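Local coordinates for protein acyl-coenzyme A oxidase (Caenorhabditis elegans, PDB 5K3H) that catalyses the FAD-dependent oxidation of acyl-CoA to (2E)-enoyl-CoA with hydrogen peroxide formed from oxygen, the first step of peroxisomal beta-oxidation, at residues A52-L57 with S87-P92; T80-R85 with Y99-E104; G486-Y491 with L569-E574; E574-A579 with D594-Q599. All blocks are in the same frame, centred on the assembly; numbering follows the deposited sequence.

Contact 1: A52-L57 with S87-P92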
loop_
_atom_site.group_PDB
_atom_site.type_symbol
_atom_site.label_atom_id
_atom_site.label_comp_id
_atom_site.label_asym_id
_atom_site.label_seq_id
_atom_site.Cartn_x
_atom_site.Cartn_y
_atom_site.Cartn_z
ATOM N N ALA B 52 -5.276 -28.836 15.615
ATOM C CA ALA B 52 -6.715 -28.966 15.412
ATOM C C ALA B 52 -7.394 -29.629 16.602
ATOM O O ALA B 52 -8.604 -29.445 16.792
ATOM C CB ALA B 52 -7.017 -29.742 14.125
ATOM N N GLU B 53 -6.649 -30.406 17.396
ATOM C CA GLU B 53 -7.168 -31.066 18.585
ATOM C C GLU B 53 -7.025 -30.221 19.841
ATOM O O GLU B 53 -7.402 -30.689 20.915
ATOM C CB GLU B 53 -6.435 -32.383 18.847
ATOM C CG GLU B 53 -6.411 -33.396 17.732
ATOM C CD GLU B 53 -5.566 -34.626 18.097
ATOM O OE1 GLU B 53 -4.835 -34.582 19.113
ATOM O OE2 GLU B 53 -5.602 -35.621 17.340
ATOM N N ILE B 54 -6.491 -29.006 19.755
ATOM C CA ILE B 54 -6.235 -28.209 20.955
ATOM C C ILE B 54 -6.977 -26.887 20.816
ATOM O O ILE B 54 -6.356 -25.851 20.537
ATOM C CB ILE B 54 -4.733 -27.951 21.162
ATOM C CG1 ILE B 54 -3.913 -29.232 21.095
ATOM C CG2 ILE B 54 -4.472 -27.272 22.483
ATOM C CD1 ILE B 54 -2.424 -28.951 21.214
ATOM N N PRO B 55 -8.281 -26.858 21.060
ATOM C CA PRO B 55 -9.040 -25.628 20.808
ATOM C C PRO B 55 -8.624 -24.461 21.692
ATOM O O PRO B 55 -8.884 -23.305 21.326
ATOM C CB PRO B 55 -10.493 -26.054 21.069
ATOM C CG PRO B 55 -10.387 -27.269 21.958
ATOM C CD PRO B 55 -9.139 -27.969 21.500
ATOM N N GLU B 56 -7.970 -24.716 22.831
ATOM C CA GLU B 56 -7.484 -23.621 23.667
ATOM C C GLU B 56 -6.389 -22.818 22.968
ATOM O O GLU B 56 -6.088 -21.686 23.383
ATOM C CB GLU B 56 -6.987 -24.158 25.021
ATOM C CG GLU B 56 -6.332 -25.571 24.993
ATOM C CD GLU B 56 -7.343 -26.730 24.943
ATOM O OE1 GLU B 56 -8.545 -26.450 25.091
ATOM O OE2 GLU B 56 -6.948 -27.912 24.754
ATOM N N LEU B 57 -5.801 -23.366 21.910
ATOM C CA LEU B 57 -4.801 -22.659 21.128
ATOM C C LEU B 57 -5.387 -21.993 19.885
ATOM O O LEU B 57 -4.623 -21.588 19.003
ATOM C CB LEU B 57 -3.660 -23.604 20.743
ATOM C CG LEU B 57 -2.676 -23.965 21.855
ATOM C CD1 LEU B 57 -1.703 -25.002 21.391
ATOM C CD2 LEU B 57 -1.929 -22.727 22.294
ATOM N N SER B 87 5.734 -28.658 24.232
ATOM C CA SER B 87 6.421 -29.924 23.975
ATOM C C SER B 87 5.506 -30.994 23.420
ATOM O O SER B 87 5.993 -31.958 22.821
ATOM C CB SER B 87 7.061 -30.476 25.246
ATOM O OG SER B 87 8.173 -29.714 25.648
ATOM N N GLU B 88 4.202 -30.882 23.642
ATOM C CA GLU B 88 3.298 -31.884 23.102
ATOM C C GLU B 88 3.116 -31.767 21.603
ATOM O O GLU B 88 2.526 -32.664 20.995
ATOM C CB GLU B 88 1.937 -31.740 23.776
ATOM C CG GLU B 88 2.004 -31.819 25.291
ATOM C CD GLU B 88 0.748 -31.296 25.940
ATOM O OE1 GLU B 88 -0.358 -31.616 25.442
ATOM O OE2 GLU B 88 0.874 -30.602 26.978
ATOM N N ILE B 89 3.635 -30.706 20.991
ATOM C CA ILE B 89 3.362 -30.407 19.599
ATOM C C ILE B 89 4.637 -30.381 18.768
ATOM O O ILE B 89 4.635 -30.841 17.622
ATOM C CB ILE B 89 2.593 -29.067 19.471
ATOM C CG1 ILE B 89 1.448 -29.011 20.496
ATOM C CG2 ILE B 89 2.009 -28.893 18.062
ATOM C CD1 ILE B 89 0.896 -27.607 20.758
ATOM N N ILE B 90 5.743 -29.869 19.325
ATOM C CA ILE B 90 6.963 -29.641 18.551
ATOM C C ILE B 90 8.198 -30.087 19.334
ATOM O O ILE B 90 8.135 -30.455 20.506
ATOM C CB ILE B 90 7.152 -28.157 18.132
ATOM C CG1 ILE B 90 7.361 -27.276 19.371
ATOM C CG2 ILE B 90 6.003 -27.666 17.252
ATOM C CD1 ILE B 90 7.979 -25.937 19.077
ATOM N N ASP B 91 9.335 -30.068 18.634
ATOM C CA ASP B 91 10.645 -30.059 19.257
ATOM C C ASP B 91 10.995 -28.610 19.555
ATOM O O ASP B 91 11.287 -27.852 18.617
ATOM C CB ASP B 91 11.679 -30.693 18.329
ATOM C CG ASP B 91 13.128 -30.453 18.781
ATOM O OD1 ASP B 91 14.046 -30.817 18.012
ATOM O OD2 ASP B 91 13.357 -29.916 19.893
ATOM N N PRO B 92 10.962 -28.174 20.818
ATOM C CA PRO B 92 11.126 -26.738 21.110
ATOM C C PRO B 92 12.518 -26.198 20.816
ATOM O O PRO B 92 12.716 -24.978 20.915
ATOM C CB PRO B 92 10.799 -26.632 22.607
ATOM C CG PRO B 92 10.168 -27.935 23.000
ATOM C CD PRO B 92 10.599 -28.972 22.006
#
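Two loops of the N-terminal helical domain meet here through I54, L57 and I89: residues 87-92 join helix 68-85 to helix 97-105, and residues 52-57 follow helix 38-52. The touching is done almost wholly by methyl ends. I54 and I89 reach toward each other tip to tip, CD1 of I54 lying 3.6 Å from CD1 of I89 and also resting against its CG1. L57 comes to the same methyl from a second direction, its CD1 3.7 Å from CD1 of I89, so one methyl of I89 sits against two side chains. In I89, CG1 is anti to the carbonyl carbon (chi1 -46°), and with the chain then extended CD1 is carried out to the other loop. The first loop is folded back by a backbone bond from L57 N to I54 O, 2.9 Å, across the short 3-10 segment 55-56, which brings I54 and L57 to bear on the same partner. Helix 38-52 adds I47 and K50 against I89, and R43 bonds to I89 O; V81 and L82 cover L57. This is hydrophobic packing of the loops that connect the helices of the N-terminal domain of an acyl-CoA oxidase.

Contact 2: T80-R85 with Y99-E104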
loop_
_atom_site.group_PDB
_atom_site.type_symbol
_atom_site.label_atom_id
_atom_site.label_comp_id
_atom_site.label_asym_id
_atom_site.label_seq_id
_atom_site.Cartn_x
_atom_site.Cartn_y
_atom_site.Cartn_z
ATOM N N THR B 80 0.758 -18.005 27.023
ATOM C CA THR B 80 0.972 -18.800 28.230
ATOM C C THR B 80 0.620 -20.268 27.998
ATOM O O THR B 80 1.331 -21.164 28.477
ATOM C CB THR B 80 0.179 -18.233 29.410
ATOM O OG1 THR B 80 -1.210 -18.232 29.094
ATOM C CG2 THR B 80 0.623 -16.825 29.774
ATOM N N VAL B 81 -0.462 -20.544 27.262
ATOM C CA VAL B 81 -0.775 -21.935 26.938
ATOM C C VAL B 81 0.349 -22.571 26.127
ATOM O O VAL B 81 0.702 -23.735 26.349
ATOM C CB VAL B 81 -2.117 -22.024 26.199
ATOM C CG1 VAL B 81 -2.428 -23.472 25.870
ATOM C CG2 VAL B 81 -3.214 -21.398 27.037
ATOM N N LEU B 82 0.938 -21.820 25.183
ATOM C CA LEU B 82 2.059 -22.349 24.399
ATOM C C LEU B 82 3.218 -22.780 25.290
ATOM O O LEU B 82 3.677 -23.920 25.207
ATOM C CB LEU B 82 2.560 -21.317 23.385
ATOM C CG LEU B 82 1.901 -21.194 22.006
ATOM C CD1 LEU B 82 2.669 -20.139 21.164
ATOM C CD2 LEU B 82 1.770 -22.534 21.262
ATOM N N THR B 83 3.665 -21.907 26.199
ATOM C CA THR B 83 4.814 -22.250 27.037
ATOM C C THR B 83 4.546 -23.511 27.848
ATOM O O THR B 83 5.479 -24.238 28.203
ATOM C CB THR B 83 5.133 -21.106 28.001
ATOM O OG1 THR B 83 4.005 -20.905 28.846
ATOM C CG2 THR B 83 5.361 -19.813 27.272
ATOM N N GLN B 84 3.274 -23.775 28.144
ATOM C CA GLN B 84 2.841 -24.929 28.922
ATOM C C GLN B 84 2.753 -26.202 28.076
ATOM O O GLN B 84 3.273 -27.251 28.474
ATOM C CB GLN B 84 1.508 -24.587 29.591
ATOM C CG GLN B 84 0.703 -25.752 30.137
ATOM C CD GLN B 84 -0.684 -25.313 30.618
ATOM O OE1 GLN B 84 -1.106 -24.162 30.398
ATOM N NE2 GLN B 84 -1.414 -26.243 31.252
ATOM N N ARG B 85 2.105 -26.146 26.908
ATOM C CA ARG B 85 1.871 -27.347 26.107
ATOM C C ARG B 85 2.864 -27.518 24.955
ATOM O O ARG B 85 2.777 -28.518 24.233
ATOM C CB ARG B 85 0.458 -27.336 25.526
ATOM C CG ARG B 85 -0.598 -26.789 26.465
ATOM C CD ARG B 85 -1.305 -27.896 27.193
ATOM N NE ARG B 85 -1.818 -28.900 26.269
ATOM C CZ ARG B 85 -3.046 -28.878 25.760
ATOM N NH1 ARG B 85 -3.873 -27.879 26.062
ATOM N NH2 ARG B 85 -3.430 -29.837 24.926
ATOM N N TYR B 99 8.685 -21.558 14.490
ATOM C CA TYR B 99 8.236 -20.526 13.568
ATOM C C TYR B 99 6.855 -20.872 13.013
ATOM O O TYR B 99 5.943 -20.036 13.010
ATOM C CB TYR B 99 9.272 -20.381 12.453
ATOM C CG TYR B 99 9.006 -19.255 11.493
ATOM C CD1 TYR B 99 9.046 -17.937 11.925
ATOM C CD2 TYR B 99 8.710 -19.503 10.156
ATOM C CE1 TYR B 99 8.814 -16.899 11.068
ATOM C CE2 TYR B 99 8.475 -18.464 9.283
ATOM C CZ TYR B 99 8.524 -17.160 9.746
ATOM O OH TYR B 99 8.276 -16.096 8.896
ATOM N N HIS B 100 6.673 -22.120 12.571
ATOM C CA HIS B 100 5.362 -22.576 12.108
ATOM C C HIS B 100 4.322 -22.549 13.230
ATOM O O HIS B 100 3.219 -22.013 13.056
ATOM C CB HIS B 100 5.491 -23.979 11.511
ATOM C CG HIS B 100 4.190 -24.584 11.086
ATOM N ND1 HIS B 100 3.383 -24.016 10.122
ATOM C CD2 HIS B 100 3.597 -25.753 11.436
ATOM C CE1 HIS B 100 2.323 -24.787 9.933
ATOM N NE2 HIS B 100 2.425 -25.843 10.725
ATOM N N LEU B 101 4.664 -23.106 14.394
ATOM C CA LEU B 101 3.742 -23.107 15.523
ATOM C C LEU B 101 3.248 -21.698 15.843
ATOM O O LEU B 101 2.043 -21.475 16.014
ATOM C CB LEU B 101 4.439 -23.729 16.742
ATOM C CG LEU B 101 3.766 -23.725 18.118
ATOM C CD1 LEU B 101 2.544 -24.635 18.170
ATOM C CD2 LEU B 101 4.793 -24.105 19.185
ATOM N N ASN B 102 4.159 -20.721 15.884
ATOM C CA ASN B 102 3.742 -19.360 16.188
ATOM C C ASN B 102 2.842 -18.787 15.091
ATOM O O ASN B 102 1.880 -18.069 15.393
ATOM C CB ASN B 102 4.965 -18.472 16.442
ATOM C CG ASN B 102 5.568 -18.664 17.872
ATOM O OD1 ASN B 102 4.943 -19.260 18.776
ATOM N ND2 ASN B 102 6.786 -18.167 18.062
ATOM N N ASN B 103 3.129 -19.090 13.815
ATOM C CA ASN B 103 2.287 -18.586 12.719
ATOM C C ASN B 103 0.852 -19.089 12.835
ATOM O O ASN B 103 -0.092 -18.325 12.609
ATOM C CB ASN B 103 2.842 -19.011 11.357
ATOM C CG ASN B 103 4.145 -18.353 11.009
ATOM O OD1 ASN B 103 4.437 -17.237 11.437
ATOM N ND2 ASN B 103 4.955 -19.052 10.219
ATOM N N GLU B 104 0.678 -20.388 13.140
ATOM C CA GLU B 104 -0.649 -20.967 13.357
ATOM C C GLU B 104 -1.337 -20.331 14.559
ATOM O O GLU B 104 -2.501 -19.915 14.486
ATOM C CB GLU B 104 -0.539 -22.481 13.592
ATOM C CG GLU B 104 -0.318 -23.348 12.367
ATOM C CD GLU B 104 -1.589 -24.046 11.889
ATOM O OE1 GLU B 104 -2.622 -24.025 12.601
ATOM O OE2 GLU B 104 -1.565 -24.569 10.753
#
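Helices 68-85 and 97-105 come closest at L82 and N102, whose CA atoms are 8.9 Å apart, a spacing that lets side chains but not backbones meet. L82 carries the whole contact from its side, and its two methyl branches go to different partners. With CG anti to the carbonyl carbon (chi1 -86°), the side chain points across the gap. The L82 and L101 side chains slide past each other in opposite directions, CD2 of L82 3.8 Å from CD1 of L101 and close to its CG and CD2 as well, so this methyl lies on the forked end of the second leucine. The other branch, CD1, lies 3.4 Å from OD1 of N102, the side chains crossing at a slant; the amide oxygen here faces a methyl group, a van der Waals touch. On L101 the first torsion is the other way round, CG lying anti to the backbone N (chi1 173°), and that brings the fork over to L82.

The surroundings of the two leucines are apolar too: L57 packs on L82, while L51 of helix 38-52 and I90 pack on L101. Nearby on helix 68-85, T80 and T83 are touched by Y661 and M665 of the second subunit. The leucine pair thus lies between helices of the N-terminal domain, a helix-helix packing of the kind found in the alpha-helical N-terminal domain of the acyl-CoA oxidase and dehydrogenase fold.

Contact 3: G486-Y491 with L569-E574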
loop_
_atom_site.group_PDB
_atom_site.type_symbol
_atom_site.label_atom_id
_atom_site.label_comp_id
_atom_site.label_asym_id
_atom_site.label_seq_id
_atom_site.Cartn_x
_atom_site.Cartn_y
_atom_site.Cartn_z
ATOM N N GLY B 486 17.396 -23.543 -24.611
ATOM C CA GLY B 486 16.488 -24.376 -23.842
ATOM C C GLY B 486 16.628 -24.254 -22.340
ATOM O O GLY B 486 15.993 -25.029 -21.607
ATOM N N GLY B 487 17.467 -23.326 -21.868
ATOM C CA GLY B 487 17.566 -22.942 -20.478
ATOM C C GLY B 487 17.285 -21.461 -20.292
ATOM O O GLY B 487 16.380 -20.905 -20.919
ATOM N N ILE B 488 18.126 -20.802 -19.491
ATOM C CA ILE B 488 17.940 -19.415 -19.078
ATOM C C ILE B 488 19.206 -18.574 -19.222
ATOM O O ILE B 488 19.149 -17.344 -19.075
ATOM C CB ILE B 488 17.415 -19.408 -17.617
ATOM C CG1 ILE B 488 15.951 -19.860 -17.588
ATOM C CG2 ILE B 488 17.585 -18.092 -16.857
ATOM C CD1 ILE B 488 15.051 -18.966 -18.422
ATOM N N THR B 489 20.334 -19.184 -19.603
ATOM C CA THR B 489 21.614 -18.499 -19.479
ATOM C C THR B 489 21.695 -17.253 -20.340
ATOM O O THR B 489 22.401 -16.312 -19.969
ATOM C CB THR B 489 22.771 -19.458 -19.801
ATOM O OG1 THR B 489 22.782 -19.770 -21.197
ATOM C CG2 THR B 489 22.610 -20.765 -19.011
ATOM N N GLU B 490 20.953 -17.172 -21.444
ATOM C CA GLU B 490 20.985 -15.900 -22.159
ATOM C C GLU B 490 20.291 -14.784 -21.375
ATOM O O GLU B 490 20.727 -13.626 -21.444
ATOM C CB GLU B 490 20.398 -16.038 -23.561
ATOM C CG GLU B 490 21.128 -17.061 -24.443
ATOM C CD GLU B 490 22.648 -16.902 -24.420
ATOM O OE1 GLU B 490 23.335 -17.928 -24.511
ATOM O OE2 GLU B 490 23.168 -15.761 -24.326
ATOM N N TYR B 491 19.247 -15.108 -20.595
ATOM C CA TYR B 491 18.623 -14.112 -19.716
ATOM C C TYR B 491 19.559 -13.712 -18.579
ATOM O O TYR B 491 19.638 -12.537 -18.211
ATOM C CB TYR B 491 17.304 -14.649 -19.143
ATOM C CG TYR B 491 16.173 -14.713 -20.134
ATOM C CD1 TYR B 491 16.022 -15.814 -20.964
ATOM C CD2 TYR B 491 15.259 -13.672 -20.244
ATOM C CE1 TYR B 491 14.984 -15.878 -21.912
ATOM C CE2 TYR B 491 14.213 -13.716 -21.174
ATOM C CZ TYR B 491 14.071 -14.828 -22.010
ATOM O OH TYR B 491 13.031 -14.891 -22.928
ATOM N N LEU B 569 8.761 -17.599 -16.573
ATOM C CA LEU B 569 7.903 -16.433 -16.353
ATOM C C LEU B 569 8.668 -15.317 -15.648
ATOM O O LEU B 569 8.624 -14.148 -16.063
ATOM C CB LEU B 569 6.684 -16.830 -15.523
ATOM C CG LEU B 569 5.688 -15.722 -15.155
ATOM C CD1 LEU B 569 5.093 -15.059 -16.413
ATOM C CD2 LEU B 569 4.598 -16.268 -14.263
ATOM N N HIS B 570 9.399 -15.678 -14.588
ATOM C CA HIS B 570 10.152 -14.711 -13.801
ATOM C C HIS B 570 11.139 -13.935 -14.668
ATOM O O HIS B 570 11.149 -12.696 -14.661
ATOM C CB HIS B 570 10.865 -15.449 -12.656
ATOM C CG HIS B 570 11.547 -14.554 -11.659
ATOM N ND1 HIS B 570 10.868 -13.636 -10.889
ATOM C CD2 HIS B 570 12.846 -14.472 -11.281
ATOM C CE1 HIS B 570 11.721 -13.006 -10.101
ATOM N NE2 HIS B 570 12.927 -13.499 -10.315
ATOM N N VAL B 571 11.999 -14.636 -15.410
ATOM C CA VAL B 571 13.042 -13.907 -16.131
ATOM C C VAL B 571 12.436 -13.016 -17.216
ATOM O O VAL B 571 12.921 -11.905 -17.449
ATOM C CB VAL B 571 14.100 -14.877 -16.698
ATOM C CG1 VAL B 571 14.853 -15.568 -15.573
ATOM C CG2 VAL B 571 13.445 -15.918 -17.623
ATOM N N ASN B 572 11.327 -13.430 -17.836
ATOM C CA ASN B 572 10.703 -12.566 -18.842
ATOM C C ASN B 572 9.978 -11.377 -18.219
ATOM O O ASN B 572 10.040 -10.263 -18.754
ATOM C CB ASN B 572 9.750 -13.363 -19.726
ATOM C CG ASN B 572 10.486 -14.162 -20.762
ATOM O OD1 ASN B 572 11.013 -13.594 -21.725
ATOM N ND2 ASN B 572 10.499 -15.489 -20.608
ATOM N N TYR B 573 9.258 -11.594 -17.111
ATOM C CA TYR B 573 8.607 -10.478 -16.431
ATOM C C TYR B 573 9.632 -9.486 -15.895
ATOM O O TYR B 573 9.496 -8.269 -16.076
ATOM C CB TYR B 573 7.745 -11.005 -15.298
ATOM C CG TYR B 573 6.936 -9.938 -14.621
ATOM C CD1 TYR B 573 5.687 -9.574 -15.122
ATOM C CD2 TYR B 573 7.416 -9.273 -13.507
ATOM C CE1 TYR B 573 4.930 -8.598 -14.513
ATOM C CE2 TYR B 573 6.659 -8.292 -12.894
ATOM C CZ TYR B 573 5.420 -7.970 -13.404
ATOM O OH TYR B 573 4.658 -7.001 -12.807
ATOM N N GLU B 574 10.661 -9.989 -15.207
ATOM C CA GLU B 574 11.664 -9.105 -14.634
ATOM C C GLU B 574 12.456 -8.393 -15.724
ATOM O O GLU B 574 12.817 -7.223 -15.567
ATOM C CB GLU B 574 12.586 -9.899 -13.708
ATOM C CG GLU B 574 11.870 -10.571 -12.526
ATOM C CD GLU B 574 11.191 -9.569 -11.585
ATOM O OE1 GLU B 574 11.805 -8.508 -11.307
ATOM O OE2 GLU B 574 10.050 -9.839 -11.108
#
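Y491 and I488, at the start of helix 489-515, pack against V571 and N572 of helix 557-577 in the C-terminal alpha-helical domain of the oxidase, I488 being the N-cap residue. The apolar part centres on V571. Its CG2 stands over one face of the Y491 ring, 4.0 Å from the centroid and 17° off the ring normal, a CH-pi contact in which the valine and tyrosine side chains cross at about a right angle. The same methyl meets CD1 of I488 at 3.5 Å, the two side chains tip to tip, while CG1 of V571 touches CG2 of I488. CG1 is anti to the carbonyl carbon, which puts CG2 between the backbone N and the carbonyl carbon, facing both partners.

The polar part is the hydrogen bond from Y491 OH to N572 OD1, 2.7 Å long. The hydroxyl approaches OD1 tilted 21° out of the amide carbonyl plane. ND2 of N572 is bonded to the backbone O of H568 one turn earlier, which probably fixes the rotation of the amide and so presents OD1 to the tyrosine. Y595 and V596 of helix 590-616 press on Y491 and N572 in turn. The N572 side chain lies about 9 Å from that of H342, which by similarity binds ATP. A phenylalanine at Y491 could keep the valine against its ring face, but OD1 of the buried N572 would probably be left without this donor. Around this bond the ring and the amide stand at 80° to each other, with CE2 of Y491 only 3.2 Å from OD1 of N572.

Contact 4: E574-A579 with D594-Q599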
loop_
_atom_site.group_PDB
_atom_site.type_symbol
_atom_site.label_atom_id
_atom_site.label_comp_id
_atom_site.label_asym_id
_atom_site.label_seq_id
_atom_site.Cartn_x
_atom_site.Cartn_y
_atom_site.Cartn_z
ATOM N N GLU B 574 10.661 -9.989 -15.207
ATOM C CA GLU B 574 11.664 -9.105 -14.634
ATOM C C GLU B 574 12.456 -8.393 -15.724
ATOM O O GLU B 574 12.817 -7.223 -15.567
ATOM C CB GLU B 574 12.586 -9.899 -13.708
ATOM C CG GLU B 574 11.870 -10.571 -12.526
ATOM C CD GLU B 574 11.191 -9.569 -11.585
ATOM O OE1 GLU B 574 11.805 -8.508 -11.307
ATOM O OE2 GLU B 574 10.050 -9.839 -11.108
ATOM N N LEU B 575 12.744 -9.073 -16.839
ATOM C CA LEU B 575 13.467 -8.402 -17.921
ATOM C C LEU B 575 12.617 -7.318 -18.577
ATOM O O LEU B 575 13.115 -6.220 -18.855
ATOM C CB LEU B 575 13.955 -9.406 -18.966
ATOM C CG LEU B 575 14.742 -8.832 -20.166
ATOM C CD1 LEU B 575 15.957 -7.955 -19.733
ATOM C CD2 LEU B 575 15.168 -9.971 -21.135
ATOM N N LEU B 576 11.336 -7.595 -18.838
ATOM C CA LEU B 576 10.469 -6.542 -19.359
ATOM C C LEU B 576 10.411 -5.368 -18.397
ATOM O O LEU B 576 10.349 -4.212 -18.830
ATOM C CB LEU B 576 9.072 -7.094 -19.638
ATOM C CG LEU B 576 8.173 -6.408 -20.685
ATOM C CD1 LEU B 576 8.803 -6.327 -22.075
ATOM C CD2 LEU B 576 6.849 -7.147 -20.766
ATOM N N ASP B 577 10.487 -5.648 -17.089
ATOM C CA ASP B 577 10.410 -4.603 -16.076
ATOM C C ASP B 577 11.574 -3.632 -16.140
ATOM O O ASP B 577 11.394 -2.449 -15.834
ATOM C CB ASP B 577 10.371 -5.229 -14.687
ATOM C CG ASP B 577 9.985 -4.232 -13.608
ATOM O OD1 ASP B 577 9.150 -3.359 -13.913
ATOM O OD2 ASP B 577 10.521 -4.310 -12.470
ATOM N N VAL B 578 12.768 -4.102 -16.508
ATOM C CA VAL B 578 13.969 -3.263 -16.540
ATOM C C VAL B 578 14.448 -3.071 -17.983
ATOM O O VAL B 578 15.657 -2.977 -18.250
ATOM C CB VAL B 578 15.067 -3.867 -15.646
ATOM C CG1 VAL B 578 14.557 -3.992 -14.222
ATOM C CG2 VAL B 578 15.535 -5.225 -16.174
ATOM N N ALA B 579 13.485 -3.027 -18.920
ATOM C CA ALA B 579 13.778 -3.039 -20.350
ATOM C C ALA B 579 14.594 -1.829 -20.792
ATOM O O ALA B 579 15.434 -1.941 -21.696
ATOM C CB ALA B 579 12.470 -3.120 -21.139
ATOM N N ASP B 594 9.996 -7.763 -28.135
ATOM C CA ASP B 594 8.727 -8.373 -28.520
ATOM C C ASP B 594 8.722 -9.872 -28.247
ATOM O O ASP B 594 7.685 -10.439 -27.896
ATOM C CB ASP B 594 8.451 -8.095 -29.996
ATOM C CG ASP B 594 8.049 -6.646 -30.255
ATOM O OD1 ASP B 594 7.602 -5.959 -29.291
ATOM O OD2 ASP B 594 8.169 -6.205 -31.429
ATOM N N TYR B 595 9.860 -10.542 -28.432
ATOM C CA TYR B 595 9.960 -11.943 -28.036
ATOM C C TYR B 595 9.699 -12.092 -26.549
ATOM O O TYR B 595 8.954 -12.980 -26.126
ATOM C CB TYR B 595 11.339 -12.499 -28.405
ATOM C CG TYR B 595 11.651 -13.911 -27.896
ATOM C CD1 TYR B 595 11.366 -15.039 -28.658
ATOM C CD2 TYR B 595 12.263 -14.106 -26.659
ATOM C CE1 TYR B 595 11.660 -16.318 -28.196
ATOM C CE2 TYR B 595 12.561 -15.381 -26.191
ATOM C CZ TYR B 595 12.257 -16.483 -26.957
ATOM O OH TYR B 595 12.567 -17.746 -26.467
ATOM N N VAL B 596 10.271 -11.193 -25.745
ATOM C CA VAL B 596 10.144 -11.281 -24.296
ATOM C C VAL B 596 8.684 -11.128 -23.886
ATOM O O VAL B 596 8.201 -11.849 -23.007
ATOM C CB VAL B 596 11.048 -10.226 -23.622
ATOM C CG1 VAL B 596 10.801 -10.184 -22.124
ATOM C CG2 VAL B 596 12.515 -10.533 -23.898
ATOM N N ARG B 597 7.957 -10.210 -24.537
ATOM C CA ARG B 597 6.529 -10.022 -24.271
ATOM C C ARG B 597 5.716 -11.260 -24.624
ATOM O O ARG B 597 4.818 -11.656 -23.876
ATOM C CB ARG B 597 5.996 -8.822 -25.050
ATOM C CG ARG B 597 6.572 -7.512 -24.640
ATOM C CD ARG B 597 6.054 -6.392 -25.520
ATOM N NE ARG B 597 6.549 -5.095 -25.071
ATOM C CZ ARG B 597 7.347 -4.294 -25.778
ATOM N NH1 ARG B 597 7.743 -4.649 -27.000
ATOM N NH2 ARG B 597 7.728 -3.121 -25.264
ATOM N N ASP B 598 5.980 -11.856 -25.791
ATOM C CA ASP B 598 5.270 -13.077 -26.184
ATOM C C ASP B 598 5.556 -14.224 -25.226
ATOM O O ASP B 598 4.655 -14.986 -24.882
ATOM C CB ASP B 598 5.660 -13.462 -27.604
ATOM C CG ASP B 598 5.243 -12.418 -28.609
ATOM O OD1 ASP B 598 4.309 -11.623 -28.325
ATOM O OD2 ASP B 598 5.880 -12.372 -29.684
ATOM N N GLN B 599 6.809 -14.362 -24.786
ATOM C CA GLN B 599 7.141 -15.362 -23.778
ATOM C C GLN B 599 6.398 -15.085 -22.480
ATOM O O GLN B 599 5.967 -16.018 -21.786
ATOM C CB GLN B 599 8.646 -15.358 -23.510
ATOM C CG GLN B 599 9.462 -15.677 -24.722
ATOM C CD GLN B 599 9.234 -17.056 -25.199
ATOM O OE1 GLN B 599 9.630 -18.019 -24.538
ATOM N NE2 GLN B 599 8.551 -17.184 -26.348
#
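L575 and L576 near the end of helix 557-577 pack on V596 and R597 of helix 590-616 in the C-terminal helical domain, by the dimer interface, with CA atoms of L576 and V596 6.9 Å apart. Apolar contacts make the first group. CD2 of L575 lies 3.9 Å from CG2 of V596, the side chains crossing at about a right angle, while CG1 of V596 points in toward the backbone of the other helix, 4.2 Å from L576 N.

A second group sets a leucine against an arginine. CD1 of L576 rests on CG of R597 at 3.6 Å, and CD2 leans on the same carbon. The arginine chain runs out extended from CG to NE (chi2 176°, chi3 176°), so its CG methylene lies against the leucine; CD1 of L576 also comes within 3.9 Å of NE of R597, while the NH1 end goes on to its charged partners.

Charge forms the third group: R597 NH1 makes a salt bridge to D594 OD1, 2.6 Å, one turn back, though the hydrogen bond in it is weak. Both have second mates on the other subunit, R597 with E584 and D594 with K505.

The L576 side chain is about 6 Å from that of H342, by similarity an ATP-binding residue, and R533 of the second subunit, which binds ATP, packs on this leucine. Y491 and F495 of helix 489-515 cover L575, and L593 and L600 of helix 590-616 lie beside L576.

The four contacts fall into two well-separated pairs. Contacts 1 and 2, with centres 7 Å apart, share the N-terminal domain and touch each other through L57 on V81 of helix 68-85 and I90 on L101 of helix 97-105; contacts 3 and 4, 9 Å apart, share helix 557-577 and E574. The touching residues of contacts 1 and 3 are all buried, while contacts 2 and 4 each include a partly exposed one, N102 and L576, and both reach the second subunit. Contact 1 is purely aliphatic between loops, contact 2 adds one amide against a methyl, contact 3 spends a hydrogen bond in its interior, and contact 4 brings charge, fitting its place at the dimer interface.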